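Local coordinates for Mgp-operon protein 3 (Mycoplasma pneumoniae, PDB 6RJ1) that probably serves as a membrane-anchored surface adhesin, known as P40/P90, that takes part in cell adhesion by this human pathogen, at residues A[463-468]-A[481-486]; A[113-118]-A[130-135]; A[793-798]-A[899-904]; A[811-816]-A[911-916]. All blocks are in the same frame, centred on the assembly; numbering follows the deposited sequence.

Contact 1 (A[463-468]-A[481-486]); sequences GQIVVM and VGEDQE
I465 and V481 pair across the beta hairpin built from strands 464-468 and 477-482. They form an antiparallel hydrogen-bonded pair. I465 N donates to V481 O at 2.8 Å, and V481 N donates back to I465 O at 2.8 Å. Both bonds are nearly straight, with an angle of 173° at the hydrogen. Next to them, Q464 faces G482 as a non-hydrogen-bonded pair. Here Q464 CA lies 3.4 Å from V481 O in a CA-H...O contact. One more bond, from E483 N to G463 O at 2.8 Å, extends the pairing beyond the strands. It is more bent, at 153°.

The hairpin belongs to a mixed sheet in which strand 464-468 lies between 457-461 and 477-482. I465 and V481 point to the same face of that sheet. V481 sets CG1 anti to its carbonyl carbon (chi1 -68°), which puts CG2 between N and the carbonyl carbon, and that methyl meets I465 CB at 3.8 Å. The CG1-CD1 branch of I465 reaches the loop that follows strand 477-482, with CD1 3.8 Å from E483 CA. On the opposite face Q464 packs against E701 and L704 of helix 701-712. The carboxylate of E483 is held by a salt bridge to K52 and a hydrogen bond from Y460.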
loop_
_atom_site.group_PDB
_atom_site.type_symbol
_atom_site.label_atom_id
_atom_site.label_comp_id
_atom_site.label_asym_id
_atom_site.label_seq_id
_atom_site.Cartn_x
_atom_site.Cartn_y
_atom_site.Cartn_z
ATOM N N GLY A 463 -23.324 3.824 12.351
ATOM C CA GLY A 463 -24.151 3.910 11.147
ATOM C C GLY A 463 -23.406 4.196 9.858
ATOM O O GLY A 463 -24.026 4.308 8.795
ATOM N N GLN A 464 -22.078 4.317 9.944
ATOM C CA GLN A 464 -21.223 4.589 8.791
ATOM C C GLN A 464 -20.318 3.406 8.532
ATOM O O GLN A 464 -19.735 2.849 9.467
ATOM C CB GLN A 464 -20.379 5.864 8.986
ATOM C CG GLN A 464 -21.202 7.108 9.262
ATOM C CD GLN A 464 -20.682 8.268 8.479
ATOM O OE1 GLN A 464 -20.990 8.425 7.295
ATOM N NE2 GLN A 464 -19.884 9.108 9.127
ATOM N N ILE A 465 -20.202 3.024 7.261
ATOM C CA ILE A 465 -19.342 1.929 6.841
ATOM C C ILE A 465 -18.240 2.504 5.980
ATOM O O ILE A 465 -18.512 3.258 5.044
ATOM C CB ILE A 465 -20.127 0.786 6.138
ATOM C CG1 ILE A 465 -21.218 0.194 7.064
ATOM C CG2 ILE A 465 -19.184 -0.311 5.656
ATOM C CD1 ILE A 465 -22.594 0.593 6.733
ATOM N N VAL A 466 -16.997 2.176 6.327
ATOM C CA VAL A 466 -15.810 2.607 5.602
ATOM C C VAL A 466 -15.224 1.389 4.903
ATOM O O VAL A 466 -15.053 0.352 5.533
ATOM C CB VAL A 466 -14.770 3.337 6.502
ATOM C CG1 VAL A 466 -13.634 3.934 5.669
ATOM C CG2 VAL A 466 -15.436 4.425 7.348
ATOM N N VAL A 467 -14.964 1.500 3.595
ATOM C CA VAL A 467 -14.384 0.423 2.779
ATOM C C VAL A 467 -13.113 0.946 2.138
ATOM O O VAL A 467 -13.122 2.045 1.599
ATOM C CB VAL A 467 -15.384 -0.158 1.733
ATOM C CG1 VAL A 467 -14.729 -1.230 0.858
ATOM C CG2 VAL A 467 -16.639 -0.711 2.411
ATOM N N MET A 468 -12.015 0.187 2.245
ATOM C CA MET A 468 -10.709 0.540 1.673
ATOM C C MET A 468 -10.120 -0.640 0.889
ATOM O O MET A 468 -10.601 -1.777 1.017
ATOM C CB MET A 468 -9.743 1.049 2.754
ATOM C CG MET A 468 -10.087 2.428 3.263
ATOM S SD MET A 468 -8.900 3.042 4.483
ATOM C CE MET A 468 -9.621 4.634 4.875
ATOM N N VAL A 481 -19.968 5.130 3.519
ATOM C CA VAL A 481 -21.383 4.957 3.185
ATOM C C VAL A 481 -22.249 4.890 4.430
ATOM O O VAL A 481 -21.785 4.470 5.488
ATOM C CB VAL A 481 -21.636 3.741 2.238
ATOM C CG1 VAL A 481 -21.051 3.979 0.856
ATOM C CG2 VAL A 481 -21.095 2.440 2.826
ATOM N N GLY A 482 -23.501 5.303 4.287
ATOM C CA GLY A 482 -24.478 5.229 5.362
ATOM C C GLY A 482 -25.131 3.863 5.345
ATOM O O GLY A 482 -25.341 3.282 4.271
ATOM N N GLU A 483 -25.435 3.331 6.532
ATOM C CA GLU A 483 -26.102 2.039 6.695
ATOM C C GLU A 483 -27.501 2.113 6.046
ATOM O O GLU A 483 -27.916 1.190 5.348
ATOM C CB GLU A 483 -26.213 1.724 8.192
ATOM C CG GLU A 483 -26.443 0.260 8.512
ATOM C CD GLU A 483 -26.610 -0.063 9.985
ATOM O OE1 GLU A 483 -26.961 -1.226 10.290
ATOM O OE2 GLU A 483 -26.400 0.837 10.833
ATOM N N ASP A 484 -28.180 3.252 6.243
ATOM C CA ASP A 484 -29.506 3.589 5.738
ATOM C C ASP A 484 -29.570 3.740 4.206
ATOM O O ASP A 484 -30.656 3.574 3.640
ATOM C CB ASP A 484 -29.981 4.893 6.406
ATOM C CG ASP A 484 -28.991 6.046 6.270
ATOM O OD1 ASP A 484 -27.881 5.953 6.853
ATOM O OD2 ASP A 484 -29.322 7.038 5.578
ATOM N N GLN A 485 -28.436 4.109 3.550
ATOM C CA GLN A 485 -28.335 4.335 2.095
ATOM C C GLN A 485 -28.491 3.051 1.266
ATOM O O GLN A 485 -28.226 1.961 1.766
ATOM C CB GLN A 485 -26.996 5.008 1.740
ATOM C CG GLN A 485 -26.896 6.494 2.097
ATOM C CD GLN A 485 -25.664 7.174 1.515
ATOM O OE1 GLN A 485 -24.552 6.617 1.471
ATOM N NE2 GLN A 485 -25.831 8.416 1.068
ATOM N N GLU A 486 -28.917 3.189 -0.002
ATOM C CA GLU A 486 -29.079 2.078 -0.951
ATOM C C GLU A 486 -27.753 1.824 -1.670
ATOM O O GLU A 486 -27.464 0.695 -2.071
ATOM C CB GLU A 486 -30.163 2.408 -1.993
ATOM C CG GLU A 486 -31.592 2.217 -1.509
ATOM C CD GLU A 486 -32.190 0.846 -1.756
ATOM O OE1 GLU A 486 -31.791 -0.118 -1.062
ATOM O OE2 GLU A 486 -33.079 0.738 -2.629
#

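Contact 2 (A[113-118]-A[130-135])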
loop_
_atom_site.group_PDB
_atom_site.type_symbol
_atom_site.label_atom_id
_atom_site.label_comp_id
_atom_site.label_asym_id
_atom_site.label_seq_id
_atom_site.Cartn_x
_atom_site.Cartn_y
_atom_site.Cartn_z
ATOM N N SER A 113 -19.723 -4.410 -5.957
ATOM C CA SER A 113 -19.468 -4.890 -4.609
ATOM C C SER A 113 -20.535 -4.382 -3.635
ATOM O O SER A 113 -21.104 -3.304 -3.828
ATOM C CB SER A 113 -18.086 -4.462 -4.152
ATOM O OG SER A 113 -17.099 -4.989 -5.023
ATOM N N TYR A 114 -20.822 -5.176 -2.604
ATOM C CA TYR A 114 -21.823 -4.811 -1.607
ATOM C C TYR A 114 -21.320 -4.952 -0.195
ATOM O O TYR A 114 -20.468 -5.796 0.095
ATOM C CB TYR A 114 -23.091 -5.673 -1.753
ATOM C CG TYR A 114 -23.962 -5.298 -2.924
ATOM C CD1 TYR A 114 -24.924 -4.296 -2.812
ATOM C CD2 TYR A 114 -23.846 -5.959 -4.144
ATOM C CE1 TYR A 114 -25.732 -3.945 -3.892
ATOM C CE2 TYR A 114 -24.643 -5.615 -5.232
ATOM C CZ TYR A 114 -25.587 -4.607 -5.104
ATOM O OH TYR A 114 -26.368 -4.268 -6.186
ATOM N N VAL A 115 -21.880 -4.118 0.684
ATOM C CA VAL A 115 -21.702 -4.177 2.124
ATOM C C VAL A 115 -23.047 -4.742 2.568
ATOM O O VAL A 115 -24.090 -4.161 2.240
ATOM C CB VAL A 115 -21.377 -2.809 2.779
ATOM C CG1 VAL A 115 -21.585 -2.858 4.289
ATOM C CG2 VAL A 115 -19.957 -2.376 2.454
ATOM N N LEU A 116 -23.030 -5.912 3.222
ATOM C CA LEU A 116 -24.247 -6.588 3.671
ATOM C C LEU A 116 -24.432 -6.419 5.163
ATOM O O LEU A 116 -23.471 -6.565 5.922
ATOM C CB LEU A 116 -24.228 -8.084 3.311
ATOM C CG LEU A 116 -23.659 -8.477 1.955
ATOM C CD1 LEU A 116 -23.456 -9.946 1.881
ATOM C CD2 LEU A 116 -24.549 -8.033 0.824
ATOM N N ILE A 117 -25.668 -6.120 5.581
ATOM C CA ILE A 117 -26.031 -5.936 6.981
ATOM C C ILE A 117 -26.958 -7.078 7.393
ATOM O O ILE A 117 -27.953 -7.363 6.713
ATOM C CB ILE A 117 -26.678 -4.540 7.229
ATOM C CG1 ILE A 117 -25.836 -3.375 6.630
ATOM C CG2 ILE A 117 -27.004 -4.302 8.712
ATOM C CD1 ILE A 117 -24.369 -3.155 7.166
ATOM N N PHE A 118 -26.615 -7.728 8.514
ATOM C CA PHE A 118 -27.369 -8.836 9.085
ATOM C C PHE A 118 -27.749 -8.511 10.516
ATOM O O PHE A 118 -26.995 -7.838 11.218
ATOM C CB PHE A 118 -26.534 -10.125 9.054
ATOM C CG PHE A 118 -26.260 -10.684 7.679
ATOM C CD1 PHE A 118 -25.142 -10.276 6.954
ATOM C CD2 PHE A 118 -27.098 -11.647 7.122
ATOM C CE1 PHE A 118 -24.883 -10.805 5.687
ATOM C CE2 PHE A 118 -26.835 -12.180 5.854
ATOM C CZ PHE A 118 -25.729 -11.756 5.146
ATOM N N ARG A 130 -30.223 -5.617 4.936
ATOM C CA ARG A 130 -30.067 -4.831 3.715
ATOM C C ARG A 130 -28.656 -4.889 3.129
ATOM O O ARG A 130 -27.725 -5.353 3.789
ATOM C CB ARG A 130 -30.498 -3.361 3.961
ATOM C CG ARG A 130 -29.753 -2.637 5.093
ATOM C CD ARG A 130 -30.248 -1.221 5.306
ATOM N NE ARG A 130 -30.050 -0.398 4.110
ATOM C CZ ARG A 130 -31.012 0.288 3.499
ATOM N NH1 ARG A 130 -30.743 0.986 2.407
ATOM N NH2 ARG A 130 -32.252 0.282 3.978
ATOM N N LYS A 131 -28.513 -4.412 1.878
ATOM C CA LYS A 131 -27.243 -4.310 1.154
ATOM C C LYS A 131 -27.019 -2.893 0.633
ATOM O O LYS A 131 -27.963 -2.246 0.172
ATOM C CB LYS A 131 -27.093 -5.382 0.050
ATOM C CG LYS A 131 -28.142 -5.378 -1.062
ATOM C CD LYS A 131 -27.831 -6.451 -2.105
ATOM C CE LYS A 131 -28.572 -6.258 -3.408
ATOM N NZ LYS A 131 -29.949 -6.816 -3.361
ATOM N N ILE A 132 -25.783 -2.392 0.769
ATOM C CA ILE A 132 -25.388 -1.053 0.322
ATOM C C ILE A 132 -24.396 -1.224 -0.829
ATOM O O ILE A 132 -23.325 -1.816 -0.647
ATOM C CB ILE A 132 -24.822 -0.166 1.484
ATOM C CG1 ILE A 132 -25.804 -0.074 2.679
ATOM C CG2 ILE A 132 -24.424 1.236 0.997
ATOM C CD1 ILE A 132 -25.368 -0.806 3.894
ATOM N N LYS A 133 -24.772 -0.729 -2.015
ATOM C CA LYS A 133 -23.955 -0.800 -3.221
ATOM C C LYS A 133 -22.760 0.143 -3.119
ATOM O O LYS A 133 -22.886 1.270 -2.639
ATOM C CB LYS A 133 -24.812 -0.441 -4.436
ATOM C CG LYS A 133 -24.334 -1.013 -5.752
ATOM C CD LYS A 133 -25.390 -0.714 -6.781
ATOM C CE LYS A 133 -25.072 -1.242 -8.143
ATOM N NZ LYS A 133 -24.264 -0.271 -8.922
ATOM N N LEU A 134 -21.594 -0.325 -3.560
ATOM C CA LEU A 134 -20.383 0.482 -3.536
ATOM C C LEU A 134 -20.192 1.045 -4.927
ATOM O O LEU A 134 -19.568 0.427 -5.786
ATOM C CB LEU A 134 -19.171 -0.337 -3.064
ATOM C CG LEU A 134 -19.261 -0.962 -1.667
ATOM C CD1 LEU A 134 -18.046 -1.801 -1.389
ATOM C CD2 LEU A 134 -19.455 0.099 -0.575
ATOM N N ALA A 135 -20.814 2.193 -5.167
ATOM C CA ALA A 135 -20.777 2.876 -6.447
ATOM C C ALA A 135 -19.404 3.463 -6.767
ATOM O O ALA A 135 -18.677 3.893 -5.866
ATOM C CB ALA A 135 -21.830 3.964 -6.474
#
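Y114 turns its ring beside its own backbone N (chi1 -75°), while K131 sends CG between its backbone N and carbonyl carbon (chi1 60°). Together these torsions lay the lysine chain over one face of the ring. K131 CD is 3.9 Å from the ring centroid of Y114, a CH-pi contact offset toward the rim. The ammonium lies farther along, so any cation-pi attraction is weak at most. K133 approaches the same ring obliquely. Its CB is 3.7 Å from Y114 CE1, and its CD runs on to 3.7 Å from Y114 OH. The NZ of K133 goes on to a salt bridge with D110.

The other face of this antiparallel hairpin is mostly apolar. I132 CD1 touches I117 CG1 at 3.8 Å. L134 CD2 meets V115 CG2 at 3.9 Å, the two side chains crossing at about a right angle. The backbones are joined by V115 N to I132 O at 3.0 Å, I132 N to V115 O at 2.9 Å, and I117 N to R130 O at 2.8 Å. L134 N also donates to S113 O.

In the mixed sheet, strand 52-59 runs antiparallel beside 114-121, and strand 487-492 runs parallel beside 125-135. V115 and L134 both touch V467 of strand 464-468 as well.

Contact 3 (A[793-798]-A[899-904])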
loop_
_atom_site.group_PDB
_atom_site.type_symbol
_atom_site.label_atom_id
_atom_site.label_comp_id
_atom_site.label_asym_id
_atom_site.label_seq_id
_atom_site.Cartn_x
_atom_site.Cartn_y
_atom_site.Cartn_z
ATOM N N ARG A 793 -5.536 8.845 37.668
ATOM C CA ARG A 793 -6.814 9.490 37.955
ATOM C C ARG A 793 -7.070 10.678 37.014
ATOM O O ARG A 793 -6.200 11.542 36.840
ATOM C CB ARG A 793 -6.866 9.945 39.419
ATOM C CG ARG A 793 -7.839 9.157 40.291
ATOM C CD ARG A 793 -8.930 10.052 40.887
ATOM N NE ARG A 793 -9.388 9.575 42.187
ATOM C CZ ARG A 793 -10.355 10.141 42.910
ATOM N NH1 ARG A 793 -10.694 9.632 44.090
ATOM N NH2 ARG A 793 -10.995 11.215 42.459
ATOM N N GLY A 794 -8.245 10.666 36.384
ATOM C CA GLY A 794 -8.696 11.711 35.470
ATOM C C GLY A 794 -8.208 11.610 34.043
ATOM O O GLY A 794 -8.319 12.585 33.295
ATOM N N HIS A 795 -7.676 10.437 33.647
ATOM C CA HIS A 795 -7.177 10.194 32.290
ATOM C C HIS A 795 -7.891 9.009 31.653
ATOM O O HIS A 795 -8.156 8.014 32.329
ATOM C CB HIS A 795 -5.656 9.984 32.287
ATOM C CG HIS A 795 -4.875 11.225 32.591
ATOM N ND1 HIS A 795 -4.572 11.591 33.894
ATOM C CD2 HIS A 795 -4.358 12.148 31.748
ATOM C CE1 HIS A 795 -3.883 12.715 33.799
ATOM N NE2 HIS A 795 -3.729 13.088 32.527
ATOM N N LYS A 796 -8.216 9.130 30.358
ATOM C CA LYS A 796 -8.900 8.100 29.570
ATOM C C LYS A 796 -7.984 6.880 29.340
ATOM O O LYS A 796 -6.765 7.066 29.278
ATOM C CB LYS A 796 -9.337 8.678 28.205
ATOM C CG LYS A 796 -10.424 9.754 28.262
ATOM C CD LYS A 796 -11.862 9.198 28.315
ATOM C CE LYS A 796 -12.547 8.773 27.017
ATOM N NZ LYS A 796 -12.489 9.819 25.963
ATOM N N PRO A 797 -8.526 5.639 29.186
ATOM C CA PRO A 797 -7.645 4.476 28.937
ATOM C C PRO A 797 -6.939 4.540 27.582
ATOM O O PRO A 797 -7.575 4.858 26.574
ATOM C CB PRO A 797 -8.596 3.276 29.014
ATOM C CG PRO A 797 -9.942 3.827 28.725
ATOM C CD PRO A 797 -9.948 5.234 29.243
ATOM N N ASN A 798 -5.625 4.249 27.570
ATOM C CA ASN A 798 -4.770 4.282 26.381
ATOM C C ASN A 798 -5.157 3.255 25.328
ATOM O O ASN A 798 -5.685 2.190 25.644
ATOM C CB ASN A 798 -3.287 4.080 26.742
ATOM C CG ASN A 798 -2.672 5.073 27.702
ATOM O OD1 ASN A 798 -3.002 6.268 27.735
ATOM N ND2 ASN A 798 -1.733 4.586 28.498
ATOM N N GLU A 899 4.248 3.563 29.408
ATOM C CA GLU A 899 2.965 3.951 28.820
ATOM C C GLU A 899 2.525 5.353 29.262
ATOM O O GLU A 899 3.005 5.850 30.284
ATOM C CB GLU A 899 1.886 2.896 29.135
ATOM C CG GLU A 899 2.220 1.487 28.652
ATOM C CD GLU A 899 2.294 1.270 27.150
ATOM O OE1 GLU A 899 1.392 1.760 26.432
ATOM O OE2 GLU A 899 3.244 0.591 26.694
ATOM N N PHE A 900 1.627 5.993 28.479
ATOM C CA PHE A 900 1.090 7.333 28.742
ATOM C C PHE A 900 0.246 7.333 30.023
ATOM O O PHE A 900 -0.638 6.485 30.177
ATOM C CB PHE A 900 0.290 7.836 27.527
ATOM C CG PHE A 900 -0.077 9.305 27.516
ATOM C CD1 PHE A 900 0.901 10.288 27.657
ATOM C CD2 PHE A 900 -1.387 9.709 27.286
ATOM C CE1 PHE A 900 0.563 11.644 27.633
ATOM C CE2 PHE A 900 -1.722 11.066 27.250
ATOM C CZ PHE A 900 -0.744 12.024 27.423
ATOM N N ASN A 901 0.558 8.255 30.957
ATOM C CA ASN A 901 -0.080 8.391 32.277
ATOM C C ASN A 901 0.002 7.092 33.106
ATOM O O ASN A 901 -0.923 6.798 33.869
ATOM C CB ASN A 901 -1.539 8.917 32.203
ATOM C CG ASN A 901 -1.897 9.821 31.050
ATOM O OD1 ASN A 901 -2.832 9.536 30.293
ATOM N ND2 ASN A 901 -1.201 10.933 30.896
ATOM N N GLU A 902 1.119 6.329 32.966
ATOM C CA GLU A 902 1.387 5.075 33.696
ATOM C C GLU A 902 1.339 5.312 35.220
ATOM O O GLU A 902 0.857 4.457 35.968
ATOM C CB GLU A 902 2.737 4.477 33.268
ATOM C CG GLU A 902 2.880 2.991 33.553
ATOM C CD GLU A 902 3.855 2.257 32.652
ATOM O OE1 GLU A 902 3.415 1.330 31.936
ATOM O OE2 GLU A 902 5.058 2.603 32.661
ATOM N N ASP A 903 1.806 6.498 35.654
ATOM C CA ASP A 903 1.774 6.987 37.034
ATOM C C ASP A 903 1.306 8.462 37.055
ATOM O O ASP A 903 1.114 9.060 35.986
ATOM C CB ASP A 903 3.122 6.776 37.761
ATOM C CG ASP A 903 4.322 7.432 37.107
ATOM O OD1 ASP A 903 4.919 6.810 36.201
ATOM O OD2 ASP A 903 4.674 8.560 37.515
ATOM N N ALA A 904 1.094 9.027 38.267
ATOM C CA ALA A 904 0.614 10.397 38.484
ATOM C C ALA A 904 1.411 11.503 37.748
ATOM O O ALA A 904 0.793 12.353 37.103
ATOM C CB ALA A 904 0.546 10.697 39.973
#
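N798 ND2 donates to F900 O at 2.8 Å, the one hydrogen bond between segments 793-798 and 899-904. It is close to straight, at 169°. The acceptor lies in the amide plane of N798, and the N-H is aimed at a lone pair of the carbonyl. The amide is therefore well aligned at both ends of the bond. Its other atom, N798 OD1, lies near the plane of the F900 ring, at its edge. It is 3.8 Å from F900 CD2 and 3.7 Å from F900 CB.

A second patch joins H795 and N901. The amide of N901 lies over one face of the imidazole, with the two planes 34° apart. N901 CG is 3.5 Å from H795 CD2, and N901 OD1 is 3.4 Å from the same ring carbon. On its other side the amide reaches F900, where N901 ND2 stands 3.5 Å above the centre of the F900 ring. The amide is thus held roughly between two rings.

F900 and N901 are the two middle residues of a type II beta turn from E899 to E902, and N901 has a positive phi of 57°. The backbone bond that closes the turn, E902 N to E899 O, is weak.

The segment 793-798 links strands 779-786 and 799-805, while 899-904 links strands 888-896 and 914-920. The contact thus joins loops of two different antiparallel sheets. N798 also packs against V791 and P816, and a backbone bond ties N901 to A792.

Contact 4 (A[811-816]-A[911-916])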
loop_
_atom_site.group_PDB
_atom_site.type_symbol
_atom_site.label_atom_id
_atom_site.label_comp_id
_atom_site.label_asym_id
_atom_site.label_seq_id
_atom_site.Cartn_x
_atom_site.Cartn_y
_atom_site.Cartn_z
ATOM N N ARG A 811 4.012 -0.095 15.878
ATOM C CA ARG A 811 3.005 0.318 16.837
ATOM C C ARG A 811 2.693 1.794 16.631
ATOM O O ARG A 811 3.606 2.623 16.497
ATOM C CB ARG A 811 3.486 0.067 18.273
ATOM C CG ARG A 811 2.390 0.277 19.303
ATOM C CD ARG A 811 2.882 0.058 20.702
ATOM N NE ARG A 811 1.935 0.591 21.671
ATOM C CZ ARG A 811 2.113 0.559 22.985
ATOM N NH1 ARG A 811 3.210 0.020 23.502
ATOM N NH2 ARG A 811 1.191 1.056 23.794
ATOM N N LEU A 812 1.397 2.114 16.627
ATOM C CA LEU A 812 0.894 3.473 16.465
ATOM C C LEU A 812 0.208 3.908 17.746
ATOM O O LEU A 812 -0.736 3.263 18.185
ATOM C CB LEU A 812 -0.017 3.580 15.231
ATOM C CG LEU A 812 0.572 3.012 13.931
ATOM C CD1 LEU A 812 -0.477 2.925 12.851
ATOM C CD2 LEU A 812 1.805 3.789 13.480
ATOM N N ASN A 813 0.736 4.961 18.377
ATOM C CA ASN A 813 0.269 5.472 19.667
ATOM C C ASN A 813 -0.564 6.731 19.546
ATOM O O ASN A 813 -0.259 7.610 18.736
ATOM C CB ASN A 813 1.447 5.667 20.625
ATOM C CG ASN A 813 2.358 4.468 20.667
ATOM O OD1 ASN A 813 2.001 3.402 21.179
ATOM N ND2 ASN A 813 3.547 4.608 20.100
ATOM N N PHE A 814 -1.626 6.807 20.365
ATOM C CA PHE A 814 -2.580 7.916 20.370
ATOM C C PHE A 814 -2.818 8.474 21.767
ATOM O O PHE A 814 -2.631 7.764 22.758
ATOM C CB PHE A 814 -3.922 7.472 19.745
ATOM C CG PHE A 814 -3.812 6.784 18.402
ATOM C CD1 PHE A 814 -3.742 7.523 17.229
ATOM C CD2 PHE A 814 -3.767 5.401 18.314
ATOM C CE1 PHE A 814 -3.624 6.887 15.991
ATOM C CE2 PHE A 814 -3.648 4.767 17.075
ATOM C CZ PHE A 814 -3.574 5.515 15.923
ATOM N N ASN A 815 -3.239 9.750 21.839
ATOM C CA ASN A 815 -3.592 10.442 23.079
ATOM C C ASN A 815 -5.089 10.161 23.331
ATOM O O ASN A 815 -5.931 10.620 22.555
ATOM C CB ASN A 815 -3.321 11.947 22.951
ATOM C CG ASN A 815 -3.505 12.727 24.226
ATOM O OD1 ASN A 815 -4.587 12.763 24.825
ATOM N ND2 ASN A 815 -2.450 13.393 24.659
ATOM N N PRO A 816 -5.448 9.378 24.367
ATOM C CA PRO A 816 -6.875 9.064 24.579
ATOM C C PRO A 816 -7.735 10.212 25.127
ATOM O O PRO A 816 -8.965 10.154 25.028
ATOM C CB PRO A 816 -6.831 7.867 25.526
ATOM C CG PRO A 816 -5.559 8.028 26.280
ATOM C CD PRO A 816 -4.585 8.716 25.369
ATOM N N GLN A 911 10.468 8.494 25.087
ATOM C CA GLN A 911 10.553 7.354 24.169
ATOM C C GLN A 911 9.166 6.943 23.674
ATOM O O GLN A 911 8.190 7.049 24.418
ATOM C CB GLN A 911 11.242 6.167 24.866
ATOM C CG GLN A 911 12.604 5.817 24.281
ATOM C CD GLN A 911 12.497 4.766 23.203
ATOM O OE1 GLN A 911 12.630 3.563 23.463
ATOM N NE2 GLN A 911 12.253 5.195 21.968
ATOM N N ALA A 912 9.084 6.465 22.425
ATOM C CA ALA A 912 7.833 6.003 21.822
ATOM C C ALA A 912 7.462 4.628 22.378
ATOM O O ALA A 912 8.313 3.735 22.306
ATOM C CB ALA A 912 7.985 5.913 20.311
ATOM N N PRO A 913 6.231 4.412 22.931
ATOM C CA PRO A 913 5.873 3.062 23.414
ATOM C C PRO A 913 5.894 2.077 22.245
ATOM O O PRO A 913 5.332 2.358 21.181
ATOM C CB PRO A 913 4.465 3.237 24.000
ATOM C CG PRO A 913 4.268 4.695 24.136
ATOM C CD PRO A 913 5.104 5.350 23.091
ATOM N N ALA A 914 6.633 0.974 22.416
ATOM C CA ALA A 914 6.842 -0.021 21.369
ATOM C C ALA A 914 6.031 -1.309 21.523
ATOM O O ALA A 914 5.356 -1.518 22.531
ATOM C CB ALA A 914 8.328 -0.337 21.255
ATOM N N ALA A 915 6.092 -2.155 20.490
ATOM C CA ALA A 915 5.443 -3.456 20.411
ATOM C C ALA A 915 6.506 -4.552 20.258
ATOM O O ALA A 915 7.660 -4.257 19.956
ATOM C CB ALA A 915 4.482 -3.484 19.234
ATOM N N LEU A 916 6.120 -5.810 20.487
ATOM C CA LEU A 916 7.017 -6.956 20.384
ATOM C C LEU A 916 6.281 -8.099 19.710
ATOM O O LEU A 916 5.260 -8.547 20.221
ATOM C CB LEU A 916 7.514 -7.358 21.787
ATOM C CG LEU A 916 8.710 -8.304 21.847
ATOM C CD1 LEU A 916 10.023 -7.557 21.664
ATOM C CD2 LEU A 916 8.731 -9.044 23.150
#
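R811 and P913 cross at about a right angle where two antiparallel sheets meet. Strand 808-815 belongs to one sheet and strand 914-920 to the other. The arrangement is consistent with neighbouring blades of the beta-propeller expected for this adhesin family. R811 is extended from CG to NE, with CG anti to the backbone N (chi1 -171°), which carries the guanidinium across to P913 and A914. P913 CB sits 3.4 Å above the guanidinium plane of R811, toward its rim, and lies nearest NH1. The rim of the same group makes the polar contact. R811 NH1 donates to A914 O at 2.8 Å, with the oxygen almost in the guanidinium plane. The donor, in contrast, stands 44° out of the carbonyl plane, away from a lone pair. NH2 is taken by a salt bridge to E899 and a hydrogen bond with S800.

N813 comes at P913 more obliquely and uses its amide. N813 ND2 donates to P913 O at 3.1 Å, on a lone pair and in the carbonyl plane. The same nitrogen lies 3.5 Å from P913 CD, so the proline ring rests against the amide. ND2 also bonds to I832 O, and OD1 bonds with S800. These partners fix how the amide is turned. At the strand end of the contact, R811 CB meets the methyl A915 CB at 3.8 Å.

Overall arrangement
All four contacts are largely buried, but they form two groups. Contacts 1 and 2 are hairpins of one mixed sheet, with centres 8 Å apart. They meet where E486 O accepts from K133 N. Backbone pairing dominates both, backed by aliphatic packing. Contacts 3 and 4 lack such pairing and join two separate antiparallel sheets through side-chain amides, a guanidinium and backbone carbonyls. Their centres are 13 Å apart, and their segments alternate along the chain. The salt bridge from E899 OE1 to R811 NH2 connects them. Contact 3 lies wholly in loops and its segments hold several exposed residues; contact 4 sets strand 808-815 against the start of strand 914-920 and the loop residue P913. Contacts 1 and 4 come no nearer than about 12 Å between nearest atoms.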